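Local coordinates for purine nucleoside phosphorylase (Thermus thermophilus, PDB 1ODK), which probably catalyses the reversible, phosphate-dependent cleavage of purine nucleosides to the free base and ribose 1-phosphate, as a hexameric member of the phosphorylase superfamily, at residues V17-D22 and E75-L80; E102-Q107 and V175-M180; Q118-R123 and L185-R190. All coordinates share one frame; numbering follows the deposited sequence.

Contact 1 (V17-D22 and E75-L80); sequences VLLPGD and EELVRL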
ATOM      1  N   VAL B  17       8.440 -15.698  32.048  1.00 12.99           N
ATOM      2  CA  VAL B  17       8.936 -14.328  32.143  1.00 12.03           C
ATOM      3  C   VAL B  17       7.860 -13.249  32.043  1.00 11.98           C
ATOM      4  O   VAL B  17       6.953 -13.355  31.221  1.00 12.39           O
ATOM      5  CB  VAL B  17       9.942 -14.051  30.994  1.00 14.81           C
ATOM      6  CG1 VAL B  17      10.690 -12.749  31.246  1.00 14.87           C
ATOM      7  CG2 VAL B  17      10.893 -15.229  30.831  1.00 11.76           C
ATOM      8  N   LEU B  18       7.964 -12.217  32.880  1.00  9.75           N
ATOM      9  CA  LEU B  18       7.035 -11.089  32.813  1.00 11.11           C
ATOM     10  C   LEU B  18       7.803 -10.006  32.052  1.00 12.53           C
ATOM     11  O   LEU B  18       9.010  -9.842  32.253  1.00 10.95           O
ATOM     12  CB  LEU B  18       6.656 -10.564  34.202  1.00 10.84           C
ATOM     13  CG  LEU B  18       5.850 -11.456  35.155  1.00 19.28           C
ATOM     14  CD1 LEU B  18       5.161 -10.568  36.190  1.00 14.37           C
ATOM     15  CD2 LEU B  18       4.819 -12.269  34.397  1.00 16.87           C
ATOM     16  N   LEU B  19       7.104  -9.273  31.188  1.00 12.17           N
ATOM     17  CA  LEU B  19       7.729  -8.235  30.379  1.00  9.03           C
ATOM     18  C   LEU B  19       7.207  -6.818  30.603  1.00 10.56           C
ATOM     19  O   LEU B  19       6.365  -6.336  29.841  1.00 12.90           O
ATOM     20  CB  LEU B  19       7.569  -8.574  28.889  1.00 12.54           C
ATOM     21  CG  LEU B  19       8.179  -9.886  28.385  1.00 15.09           C
ATOM     22  CD1 LEU B  19       7.788 -10.127  26.931  1.00 12.60           C
ATOM     23  CD2 LEU B  19       9.689  -9.827  28.524  1.00 16.03           C
ATOM     24  N   PRO B  20       7.677  -6.132  31.656  1.00 11.05           N
ATOM     25  CA  PRO B  20       7.172  -4.768  31.830  1.00  9.66           C
ATOM     26  C   PRO B  20       7.972  -3.880  30.870  1.00 10.53           C
ATOM     27  O   PRO B  20       9.047  -4.272  30.430  1.00 10.50           O
ATOM     28  CB  PRO B  20       7.474  -4.469  33.297  1.00  9.85           C
ATOM     29  CG  PRO B  20       8.728  -5.274  33.554  1.00 10.57           C
ATOM     30  CD  PRO B  20       8.458  -6.574  32.826  1.00 10.87           C
ATOM     31  N   GLY B  21       7.453  -2.706  30.525  1.00 11.67           N
ATOM     32  CA  GLY B  21       8.197  -1.843  29.619  1.00 11.12           C
ATOM     33  C   GLY B  21       9.185  -0.962  30.367  1.00 13.20           C
ATOM     34  O   GLY B  21      10.282  -0.664  29.890  1.00 10.84           O
ATOM     35  N   ASP B  22       8.787  -0.570  31.570  1.00 11.43           N
ATOM     36  CA  ASP B  22       9.566   0.312  32.439  1.00 15.52           C
ATOM     37  C   ASP B  22      10.538  -0.442  33.370  1.00 15.15           C
ATOM     38  O   ASP B  22      10.121  -1.287  34.159  1.00 14.67           O
ATOM     39  CB  ASP B  22       8.564   1.141  33.249  1.00 14.55           C
ATOM     40  CG  ASP B  22       9.217   2.065  34.251  1.00 16.57           C
ATOM     41  OD1 ASP B  22      10.464   2.116  34.338  1.00 15.80           O
ATOM     42  OD2 ASP B  22       8.457   2.755  34.959  1.00 16.07           O
ATOM     43  N   GLU B  75      13.186 -11.636  21.096  1.00 13.75           N
ATOM     44  CA  GLU B  75      14.028 -12.523  20.291  1.00 12.90           C
ATOM     45  C   GLU B  75      15.191 -13.068  21.125  1.00 14.94           C
ATOM     46  O   GLU B  75      15.510 -14.258  21.075  1.00 14.22           O
ATOM     47  CB  GLU B  75      14.584 -11.771  19.070  1.00 13.39           C
ATOM     48  CG  GLU B  75      13.539 -11.435  18.001  1.00 13.18           C
ATOM     49  CD  GLU B  75      13.317 -12.566  17.002  1.00 17.79           C
ATOM     50  OE1 GLU B  75      13.433 -13.749  17.386  1.00 14.25           O
ATOM     51  OE2 GLU B  75      13.010 -12.271  15.827  1.00 15.24           O
ATOM     52  N   GLU B  76      15.828 -12.193  21.892  1.00 12.10           N
ATOM     53  CA  GLU B  76      16.954 -12.611  22.710  1.00 13.33           C
ATOM     54  C   GLU B  76      16.519 -13.460  23.907  1.00 14.51           C
ATOM     55  O   GLU B  76      17.204 -14.417  24.268  1.00 13.40           O
ATOM     56  CB  GLU B  76      17.763 -11.380  23.133  1.00 13.85           C
ATOM     57  CG  GLU B  76      18.473 -10.740  21.930  1.00 13.06           C
ATOM     58  CD  GLU B  76      19.263  -9.484  22.265  1.00 15.64           C
ATOM     59  OE1 GLU B  76      19.437  -9.169  23.462  1.00 17.83           O
ATOM     60  OE2 GLU B  76      19.720  -8.812  21.316  1.00 17.27           O
ATOM     61  N   LEU B  77      15.372 -13.134  24.498  1.00 11.85           N
ATOM     62  CA  LEU B  77      14.857 -13.904  25.629  1.00 14.77           C
ATOM     63  C   LEU B  77      14.568 -15.349  25.218  1.00 16.65           C
ATOM     64  O   LEU B  77      14.817 -16.282  25.985  1.00 14.00           O
ATOM     65  CB  LEU B  77      13.575 -13.271  26.185  1.00 11.10           C
ATOM     66  CG  LEU B  77      13.749 -12.052  27.093  1.00 16.33           C
ATOM     67  CD1 LEU B  77      12.382 -11.554  27.536  1.00 15.53           C
ATOM     68  CD2 LEU B  77      14.595 -12.430  28.312  1.00 14.75           C
ATOM     69  N   VAL B  78      14.041 -15.530  24.008  1.00 13.47           N
ATOM     70  CA  VAL B  78      13.734 -16.861  23.504  1.00 15.68           C
ATOM     71  C   VAL B  78      15.029 -17.656  23.340  1.00 17.42           C
ATOM     72  O   VAL B  78      15.079 -18.850  23.648  1.00 16.37           O
ATOM     73  CB  VAL B  78      12.985 -16.796  22.150  1.00 16.50           C
ATOM     74  CG1 VAL B  78      12.921 -18.184  21.514  1.00 16.47           C
ATOM     75  CG2 VAL B  78      11.577 -16.268  22.371  1.00 14.91           C
ATOM     76  N   ARG B  79      16.074 -16.989  22.863  1.00 18.80           N
ATOM     77  CA  ARG B  79      17.365 -17.641  22.697  1.00 21.47           C
ATOM     78  C   ARG B  79      17.912 -18.027  24.068  1.00 21.45           C
ATOM     79  O   ARG B  79      18.647 -19.001  24.199  1.00 23.19           O
ATOM     80  CB  ARG B  79      18.357 -16.711  21.992  1.00 23.58           C
ATOM     81  CG  ARG B  79      18.137 -16.570  20.492  1.00 31.40           C
ATOM     82  CD  ARG B  79      18.122 -17.934  19.814  1.00 37.72           C
ATOM     83  NE  ARG B  79      18.786 -17.925  18.512  1.00 46.02           N
ATOM     84  CZ  ARG B  79      20.103 -17.836  18.343  1.00 47.34           C
ATOM     85  NH1 ARG B  79      20.909 -17.748  19.395  1.00 48.83           N
ATOM     86  NH2 ARG B  79      20.618 -17.849  17.121  1.00 49.11           N
ATOM     87  N   LEU B  80      17.536 -17.261  25.088  1.00 20.23           N
ATOM     88  CA  LEU B  80      17.992 -17.513  26.450  1.00 19.91           C
ATOM     89  C   LEU B  80      17.153 -18.557  27.184  1.00 21.31           C
ATOM     90  O   LEU B  80      17.412 -18.853  28.348  1.00 22.71           O
ATOM     91  CB  LEU B  80      18.012 -16.202  27.248  1.00 18.18           C
ATOM     92  CG  LEU B  80      19.094 -15.200  26.830  1.00 22.03           C
ATOM     93  CD1 LEU B  80      18.870 -13.851  27.505  1.00 18.26           C
ATOM     94  CD2 LEU B  80      20.467 -15.768  27.191  1.00 19.78           C
TER
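A beta-alpha-beta crossover frames the meeting of Leu19 and Val17 with Leu77. Helix 67-79 links strand 56-61 to strand 84-93. Strand 16-20 lies between those two strands and is parallel to both. Leu77 points from the helix toward this middle strand. Its CD1 is the branch that touches both partners. It comes within 3.3 Å of Leu19 CD2, closer than usual for two methyl carbons, so the fit is tight. The two leucine side chains slide past each other in opposite directions. In Leu77, CG lies beside the backbone N (chi1 -79°) and the chain is extended beyond it (chi2 179°), which carries CD1 out to the strand. The same methyl also reaches the valine, with Leu77 CD1 4.2 Å from Val17 CG1. Gln61 and Leu85 on the flanking strands also touch both Leu19 and Leu77. Leu18 faces the other side of the sheet and packs on helix 214-233. Glu76 turns elsewhere, hydrogen-bonded to His5 and to Tyr160 of the second subunit. No hydrogen bond joins 17-22 to 75-80. Between these two segments the contact is buried and apolar, made by methyl groups. It therefore depends on shape and the exclusion of water, not on polar bonds.

Contact 2 (E102-Q107 and V175-M180); sequences ELIVAQ and VLAFEM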
ATOM      1  N   GLU B 102      -8.257   0.153  35.517  1.00 16.56           N
ATOM      2  CA  GLU B 102      -8.953  -1.040  35.054  1.00 16.46           C
ATOM      3  C   GLU B 102      -7.961  -1.904  34.271  1.00 15.98           C
ATOM      4  O   GLU B 102      -7.013  -1.390  33.676  1.00 17.38           O
ATOM      5  CB  GLU B 102     -10.133  -0.645  34.161  1.00 20.97           C
ATOM      6  CG  GLU B 102     -11.243  -1.684  34.114  1.00 26.95           C
ATOM      7  CD  GLU B 102     -12.451  -1.209  33.326  1.00 30.40           C
ATOM      8  OE1 GLU B 102     -12.688   0.020  33.283  1.00 26.57           O
ATOM      9  OE2 GLU B 102     -13.170  -2.064  32.763  1.00 29.86           O
ATOM     10  N   LEU B 103      -8.169  -3.212  34.275  1.00 14.27           N
ATOM     11  CA  LEU B 103      -7.266  -4.107  33.566  1.00 15.08           C
ATOM     12  C   LEU B 103      -7.848  -4.551  32.233  1.00 15.90           C
ATOM     13  O   LEU B 103      -9.067  -4.593  32.051  1.00 15.75           O
ATOM     14  CB  LEU B 103      -6.963  -5.342  34.417  1.00 14.99           C
ATOM     15  CG  LEU B 103      -6.410  -5.095  35.825  1.00 16.74           C
ATOM     16  CD1 LEU B 103      -6.095  -6.431  36.473  1.00 17.17           C
ATOM     17  CD2 LEU B 103      -5.156  -4.217  35.760  1.00 15.35           C
ATOM     18  N   ILE B 104      -6.964  -4.877  31.300  1.00 14.76           N
ATOM     19  CA  ILE B 104      -7.383  -5.358  29.994  1.00 12.56           C
ATOM     20  C   ILE B 104      -6.587  -6.606  29.654  1.00 11.74           C
ATOM     21  O   ILE B 104      -5.351  -6.572  29.636  1.00 11.88           O
ATOM     22  CB  ILE B 104      -7.115  -4.324  28.878  1.00 13.87           C
ATOM     23  CG1 ILE B 104      -7.973  -3.075  29.084  1.00 13.96           C
ATOM     24  CG2 ILE B 104      -7.414  -4.950  27.519  1.00 13.33           C
ATOM     25  CD1 ILE B 104      -7.636  -1.937  28.112  1.00 17.79           C
ATOM     26  N   VAL B 105      -7.281  -7.717  29.428  1.00  8.98           N
ATOM     27  CA  VAL B 105      -6.601  -8.943  29.027  1.00 12.57           C
ATOM     28  C   VAL B 105      -6.673  -8.889  27.509  1.00 11.13           C
ATOM     29  O   VAL B 105      -7.760  -8.981  26.932  1.00 12.27           O
ATOM     30  CB  VAL B 105      -7.322 -10.210  29.515  1.00 12.13           C
ATOM     31  CG1 VAL B 105      -6.603 -11.446  28.972  1.00 11.79           C
ATOM     32  CG2 VAL B 105      -7.338 -10.243  31.040  1.00 16.95           C
ATOM     33  N   ALA B 106      -5.520  -8.730  26.872  1.00  9.06           N
ATOM     34  CA  ALA B 106      -5.460  -8.600  25.422  1.00 10.31           C
ATOM     35  C   ALA B 106      -5.811  -9.853  24.639  1.00 10.60           C
ATOM     36  O   ALA B 106      -5.047 -10.815  24.607  1.00 10.34           O
ATOM     37  CB  ALA B 106      -4.077  -8.092  25.003  1.00 10.82           C
ATOM     38  N   GLN B 107      -6.969  -9.824  23.989  1.00 11.45           N
ATOM     39  CA  GLN B 107      -7.416 -10.955  23.185  1.00 10.83           C
ATOM     40  C   GLN B 107      -6.679 -10.934  21.849  1.00 11.50           C
ATOM     41  O   GLN B 107      -6.496 -11.968  21.199  1.00 12.03           O
ATOM     42  CB  GLN B 107      -8.931 -10.868  22.958  1.00 10.88           C
ATOM     43  CG  GLN B 107      -9.449 -11.808  21.881  1.00 12.45           C
ATOM     44  CD  GLN B 107     -10.944 -11.671  21.657  1.00 12.78           C
ATOM     45  OE1 GLN B 107     -11.504 -10.579  21.779  1.00 12.68           O
ATOM     46  NE2 GLN B 107     -11.599 -12.781  21.319  1.00  8.98           N
ATOM     47  N   VAL B 175     -11.362  -1.621  19.406  1.00 12.64           N
ATOM     48  CA  VAL B 175     -10.141  -1.305  20.143  1.00 11.30           C
ATOM     49  C   VAL B 175     -10.480  -0.689  21.494  1.00 11.67           C
ATOM     50  O   VAL B 175     -11.158   0.333  21.574  1.00 15.04           O
ATOM     51  CB  VAL B 175      -9.236  -0.330  19.360  1.00 11.50           C
ATOM     52  CG1 VAL B 175      -8.001   0.039  20.206  1.00 10.07           C
ATOM     53  CG2 VAL B 175      -8.810  -0.968  18.046  1.00 10.73           C
ATOM     54  N   LEU B 176     -10.002  -1.317  22.557  1.00 12.70           N
ATOM     55  CA  LEU B 176     -10.274  -0.830  23.903  1.00 13.74           C
ATOM     56  C   LEU B 176      -9.275   0.224  24.346  1.00 12.20           C
ATOM     57  O   LEU B 176      -9.635   1.172  25.037  1.00 13.85           O
ATOM     58  CB  LEU B 176     -10.237  -1.991  24.892  1.00 12.67           C
ATOM     59  CG  LEU B 176     -11.210  -3.139  24.639  1.00 15.62           C
ATOM     60  CD1 LEU B 176     -10.960  -4.244  25.652  1.00 15.56           C
ATOM     61  CD2 LEU B 176     -12.643  -2.628  24.736  1.00 15.68           C
ATOM     62  N   ALA B 177      -8.018   0.048  23.952  1.00 13.10           N
ATOM     63  CA  ALA B 177      -6.964   0.974  24.342  1.00 11.50           C
ATOM     64  C   ALA B 177      -5.758   0.821  23.425  1.00 12.03           C
ATOM     65  O   ALA B 177      -5.682  -0.124  22.637  1.00  9.59           O
ATOM     66  CB  ALA B 177      -6.554   0.702  25.793  1.00 11.79           C
ATOM     67  N   PHE B 178      -4.820   1.758  23.541  1.00 10.96           N
ATOM     68  CA  PHE B 178      -3.601   1.755  22.746  1.00  9.93           C
ATOM     69  C   PHE B 178      -2.369   1.524  23.614  1.00 10.94           C
ATOM     70  O   PHE B 178      -2.262   2.056  24.714  1.00 12.39           O
ATOM     71  CB  PHE B 178      -3.410   3.097  22.023  1.00  9.86           C
ATOM     72  CG  PHE B 178      -4.367   3.329  20.898  1.00 10.58           C
ATOM     73  CD1 PHE B 178      -5.710   3.582  21.150  1.00 12.28           C
ATOM     74  CD2 PHE B 178      -3.923   3.288  19.581  1.00 10.95           C
ATOM     75  CE1 PHE B 178      -6.606   3.791  20.103  1.00 15.70           C
ATOM     76  CE2 PHE B 178      -4.810   3.495  18.524  1.00 15.16           C
ATOM     77  CZ  PHE B 178      -6.154   3.746  18.788  1.00 13.00           C
ATOM     78  N   GLU B 179      -1.442   0.720  23.110  1.00 10.43           N
ATOM     79  CA  GLU B 179      -0.189   0.470  23.809  1.00 12.65           C
ATOM     80  C   GLU B 179       0.862   0.350  22.705  1.00 12.28           C
ATOM     81  O   GLU B 179       0.563   0.668  21.551  1.00 12.96           O
ATOM     82  CB  GLU B 179      -0.283  -0.771  24.711  1.00  8.68           C
ATOM     83  CG  GLU B 179      -0.891  -1.997  24.082  1.00 16.08           C
ATOM     84  CD  GLU B 179       0.106  -2.758  23.253  1.00 16.12           C
ATOM     85  OE1 GLU B 179       1.081  -3.282  23.831  1.00 18.54           O
ATOM     86  OE2 GLU B 179      -0.085  -2.826  22.025  1.00 20.14           O
ATOM     87  N   MET B 180       2.074  -0.096  23.011  1.00  9.93           N
ATOM     88  CA  MET B 180       3.097  -0.121  21.966  1.00 12.75           C
ATOM     89  C   MET B 180       3.991  -1.355  21.903  1.00 13.88           C
ATOM     90  O   MET B 180       5.139  -1.256  21.465  1.00 14.03           O
ATOM     91  CB  MET B 180       3.987   1.123  22.127  1.00 10.72           C
ATOM     92  CG  MET B 180       3.223   2.454  22.135  1.00 12.13           C
ATOM     93  SD  MET B 180       4.259   3.878  22.598  1.00 13.75           S
ATOM     94  CE  MET B 180       5.342   3.953  21.169  1.00 10.80           C
TER
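No flat group takes part where Ile104 meets Leu176 and Ala177; the contact is purely aliphatic. It joins two strands of the mixed sheet of this alpha/beta fold that are not hydrogen-bonded to each other. Strand 103-106 pairs with strands 148-150 and 195-205. Strand 175-179 pairs with strands 84-93 and 152-156. The two meet through side chains, with CA of Ile104 and CA of Leu176 still 8.1 Å apart. Ile104 spans this distance with both of its branches. Its CG1 lies beside the backbone N (chi1 -65°) and chi2 is extended (173°). In this way CD1 reaches Ala177 CB and also Leu176 CB, while CG2 meets Leu176 CD1. The Ile104 and Leu176 side chains cross obliquely. Leu98, from a loop, packs against both of them, and Val153 and Val202 also touch Ile104. Further along strand 175-179, Glu179 forms a salt bridge to Arg87 and a hydrogen bond to Ser155. Across the contact, Ile104 CG2 stands 4.1 Å from Leu176 CD1. The shortest approach is made by the other branch, with Ile104 CD1 3.7 Å from Ala177 CB.

Contact 3 (Q118-R123 and L185-R190); sequences QYLEGR and LFLLGR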
ATOM      1  N   GLN B 118       7.486  -5.279   9.124  1.00 11.96           N
ATOM      2  CA  GLN B 118       8.754  -5.708   8.542  1.00 16.50           C
ATOM      3  C   GLN B 118       8.877  -7.231   8.561  1.00 15.78           C
ATOM      4  O   GLN B 118       9.241  -7.837   7.554  1.00 15.54           O
ATOM      5  CB  GLN B 118       9.935  -5.078   9.292  1.00 16.52           C
ATOM      6  CG  GLN B 118      11.250  -5.161   8.533  1.00 15.88           C
ATOM      7  CD  GLN B 118      12.397  -4.489   9.264  1.00 21.11           C
ATOM      8  OE1 GLN B 118      12.222  -3.446   9.897  1.00 18.27           O
ATOM      9  NE2 GLN B 118      13.586  -5.077   9.165  1.00 23.43           N
ATOM     10  N   TYR B 119       8.574  -7.850   9.701  1.00 14.99           N
ATOM     11  CA  TYR B 119       8.644  -9.308   9.813  1.00 14.84           C
ATOM     12  C   TYR B 119       7.694  -9.976   8.813  1.00 16.88           C
ATOM     13  O   TYR B 119       8.024 -11.002   8.217  1.00 15.47           O
ATOM     14  CB  TYR B 119       8.257  -9.770  11.224  1.00 12.04           C
ATOM     15  CG  TYR B 119       9.363  -9.719  12.257  1.00 13.50           C
ATOM     16  CD1 TYR B 119       9.302  -8.830  13.336  1.00  9.60           C
ATOM     17  CD2 TYR B 119      10.436 -10.608  12.196  1.00 13.73           C
ATOM     18  CE1 TYR B 119      10.286  -8.839  14.334  1.00 10.63           C
ATOM     19  CE2 TYR B 119      11.422 -10.625  13.185  1.00 14.22           C
ATOM     20  CZ  TYR B 119      11.338  -9.746  14.250  1.00 12.93           C
ATOM     21  OH  TYR B 119      12.284  -9.807  15.247  1.00 15.85           O
ATOM     22  N   LEU B 120       6.516  -9.380   8.642  1.00 18.03           N
ATOM     23  CA  LEU B 120       5.486  -9.908   7.747  1.00 16.27           C
ATOM     24  C   LEU B 120       5.629  -9.449   6.300  1.00 20.15           C
ATOM     25  O   LEU B 120       4.861  -9.874   5.434  1.00 16.38           O
ATOM     26  CB  LEU B 120       4.101  -9.500   8.254  1.00 14.21           C
ATOM     27  CG  LEU B 120       3.598 -10.091   9.576  1.00 13.97           C
ATOM     28  CD1 LEU B 120       2.466  -9.223  10.108  1.00 13.31           C
ATOM     29  CD2 LEU B 120       3.132 -11.538   9.365  1.00 13.18           C
ATOM     30  N   GLU B 121       6.604  -8.584   6.043  1.00 21.33           N
ATOM     31  CA  GLU B 121       6.819  -8.061   4.703  1.00 22.49           C
ATOM     32  C   GLU B 121       5.554  -7.365   4.206  1.00 24.32           C
ATOM     33  O   GLU B 121       5.178  -7.492   3.037  1.00 22.65           O
ATOM     34  CB  GLU B 121       7.215  -9.189   3.744  1.00 27.28           C
ATOM     35  CG  GLU B 121       8.465  -9.938   4.182  1.00 34.63           C
ATOM     36  CD  GLU B 121       9.006 -10.880   3.117  1.00 39.14           C
ATOM     37  OE1 GLU B 121       8.243 -11.738   2.622  1.00 40.62           O
ATOM     38  OE2 GLU B 121      10.203 -10.765   2.780  1.00 42.10           O
ATOM     39  N   GLY B 122       4.891  -6.645   5.110  1.00 18.91           N
ATOM     40  CA  GLY B 122       3.688  -5.914   4.756  1.00 17.35           C
ATOM     41  C   GLY B 122       2.397  -6.700   4.590  1.00 17.32           C
ATOM     42  O   GLY B 122       1.364  -6.122   4.247  1.00 17.33           O
ATOM     43  N   ARG B 123       2.437  -8.004   4.831  1.00 16.73           N
ATOM     44  CA  ARG B 123       1.237  -8.827   4.697  1.00 17.38           C
ATOM     45  C   ARG B 123       0.277  -8.685   5.876  1.00 16.21           C
ATOM     46  O   ARG B 123       0.684  -8.345   6.989  1.00 14.79           O
ATOM     47  CB  ARG B 123       1.636 -10.291   4.512  1.00 20.85           C
ATOM     48  CG  ARG B 123       2.363 -10.517   3.198  1.00 28.01           C
ATOM     49  CD  ARG B 123       2.983 -11.894   3.073  1.00 31.75           C
ATOM     50  NE  ARG B 123       3.584 -12.057   1.748  1.00 38.96           N
ATOM     51  CZ  ARG B 123       4.829 -12.468   1.530  1.00 43.01           C
ATOM     52  NH1 ARG B 123       5.625 -12.763   2.551  1.00 46.19           N
ATOM     53  NH2 ARG B 123       5.281 -12.583   0.289  1.00 45.95           N
ATOM     54  N   LEU B 185       5.049  -8.985  20.187  1.00 10.33           N
ATOM     55  CA  LEU B 185       5.194 -10.113  21.101  1.00 10.96           C
ATOM     56  C   LEU B 185       4.348 -11.282  20.594  1.00 11.30           C
ATOM     57  O   LEU B 185       4.821 -12.416  20.510  1.00  9.11           O
ATOM     58  CB  LEU B 185       4.729  -9.714  22.500  1.00 13.09           C
ATOM     59  CG  LEU B 185       4.660 -10.813  23.563  1.00 13.09           C
ATOM     60  CD1 LEU B 185       6.062 -11.334  23.881  1.00 11.23           C
ATOM     61  CD2 LEU B 185       3.993 -10.241  24.813  1.00 10.79           C
ATOM     62  N   PHE B 186       3.097 -10.990  20.252  1.00  9.76           N
ATOM     63  CA  PHE B 186       2.175 -12.015  19.768  1.00 11.61           C
ATOM     64  C   PHE B 186       2.707 -12.671  18.497  1.00  9.91           C
ATOM     65  O   PHE B 186       2.708 -13.897  18.380  1.00 11.58           O
ATOM     66  CB  PHE B 186       0.789 -11.402  19.514  1.00 10.52           C
ATOM     67  CG  PHE B 186       0.053 -11.001  20.774  1.00 10.25           C
ATOM     68  CD1 PHE B 186      -1.112 -10.241  20.701  1.00  8.88           C
ATOM     69  CD2 PHE B 186       0.518 -11.391  22.031  1.00 10.34           C
ATOM     70  CE1 PHE B 186      -1.804  -9.872  21.859  1.00 10.61           C
ATOM     71  CE2 PHE B 186      -0.163 -11.031  23.193  1.00  9.13           C
ATOM     72  CZ  PHE B 186      -1.326 -10.268  23.106  1.00 10.73           C
ATOM     73  N   LEU B 187       3.156 -11.852  17.549  1.00 10.91           N
ATOM     74  CA  LEU B 187       3.703 -12.363  16.297  1.00  8.59           C
ATOM     75  C   LEU B 187       4.902 -13.264  16.567  1.00  8.90           C
ATOM     76  O   LEU B 187       4.981 -14.387  16.058  1.00 12.71           O
ATOM     77  CB  LEU B 187       4.136 -11.204  15.388  1.00 11.07           C
ATOM     78  CG  LEU B 187       4.851 -11.614  14.094  1.00 14.06           C
ATOM     79  CD1 LEU B 187       3.905 -12.447  13.246  1.00 13.50           C
ATOM     80  CD2 LEU B 187       5.317 -10.377  13.328  1.00 11.45           C
ATOM     81  N   LEU B 188       5.842 -12.771  17.368  1.00 11.93           N
ATOM     82  CA  LEU B 188       7.034 -13.550  17.675  1.00 10.28           C
ATOM     83  C   LEU B 188       6.703 -14.829  18.430  1.00 11.16           C
ATOM     84  O   LEU B 188       7.410 -15.829  18.302  1.00 13.16           O
ATOM     85  CB  LEU B 188       8.034 -12.699  18.467  1.00 10.50           C
ATOM     86  CG  LEU B 188       8.717 -11.632  17.598  1.00 14.37           C
ATOM     87  CD1 LEU B 188       9.587 -10.729  18.460  1.00 15.35           C
ATOM     88  CD2 LEU B 188       9.556 -12.314  16.514  1.00 13.20           C
ATOM     89  N   GLY B 189       5.632 -14.803  19.218  1.00 11.11           N
ATOM     90  CA  GLY B 189       5.239 -15.996  19.946  1.00 10.63           C
ATOM     91  C   GLY B 189       4.943 -17.115  18.958  1.00 12.68           C
ATOM     92  O   GLY B 189       5.380 -18.260  19.134  1.00 10.62           O
ATOM     93  N   ARG B 190       4.201 -16.790  17.905  1.00 11.01           N
ATOM     94  CA  ARG B 190       3.876 -17.789  16.893  1.00 13.89           C
ATOM     95  C   ARG B 190       5.095 -18.156  16.037  1.00 14.44           C
ATOM     96  O   ARG B 190       5.352 -19.334  15.781  1.00 12.20           O
ATOM     97  CB  ARG B 190       2.733 -17.290  15.999  1.00 11.99           C
ATOM     98  CG  ARG B 190       1.361 -17.253  16.683  1.00  9.41           C
ATOM     99  CD  ARG B 190       1.001 -18.622  17.259  1.00  8.39           C
ATOM    100  NE  ARG B 190      -0.435 -18.880  17.267  1.00 11.69           N
ATOM    101  CZ  ARG B 190      -1.298 -18.350  18.128  1.00 12.24           C
ATOM    102  NH1 ARG B 190      -0.875 -17.520  19.075  1.00 11.25           N
ATOM    103  NH2 ARG B 190      -2.590 -18.650  18.043  1.00 11.86           N
TER
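The last turn of helix 114-120 comes up to helix 182-192 with CA of Tyr119 8.7 Å from CA of Leu187, and beyond it the chain leaves the helix through a Schellman motif and a type I' turn over Leu120 to Arg123. Glu121 and Gly122 both have positive phi in this reversal. Tyr119 and Leu120 face Leu187 and Leu188. The clearest feature is a CH-pi contact. Leu188 CD2 lies over one face of the Tyr119 ring, 4.2 Å from the centroid and 25° off the ring normal. It is shifted toward the hydroxyl end, with Leu188 CD2 3.9 Å from Tyr119 CZ. The two side chains cross at about a right angle. Leu187 works at the root of the tyrosine instead, where its CD2 is 3.7 Å from Tyr119 CB. Its CG points opposite the backbone N (chi1 174°), which brings both methyls to the other helix. CD2 packs on Tyr119 CB and also lies against Leu120 CG, while Leu187 CD1 meets Leu120 CD2 tip to tip at 4.1 Å. The polar end of the ring is also held: Tyr119 OH is hydrogen-bonded to Glu75 OE2, which also has a salt bridge to Arg192. With an alanine in place of Tyr119, a gap is likely to open over Leu188 CD2 and Glu75 is likely to be left without its hydroxyl partner. Other copies of the protein close in as well. Tyr160 of the second subunit packs on Tyr119, and Tyr173 of the third subunit packs on Leu120 and Leu187. Within the chain, helix 67-79 lies against Leu188 through Ala71, Val74 and Glu75, while Leu185 and Phe186 reach back to strand 195-205.

All three contacts are buried, none at the surface. Contacts 1 and 2 lie about 10 Å from the chain centre, on opposite sides of it, and both reach the same mixed sheet. Contact 1 sets a helix on a strand; contact 2 joins two strands. Contact 3 is farther out, its centre about 16 Å from the chain centre, and brings two helices together. Three of its four touching residues, Tyr119, Leu120 and Leu187, also pack on neighbouring subunits. It touches both other contacts: Leu185 packs on Leu19, and Phe186 on Ala106. The chemistry differs too. Contacts 1 and 2 use only aliphatic groups, while contact 3 adds an aromatic ring whose hydroxyl is hydrogen-bonded to Glu75, tying it to contact 1.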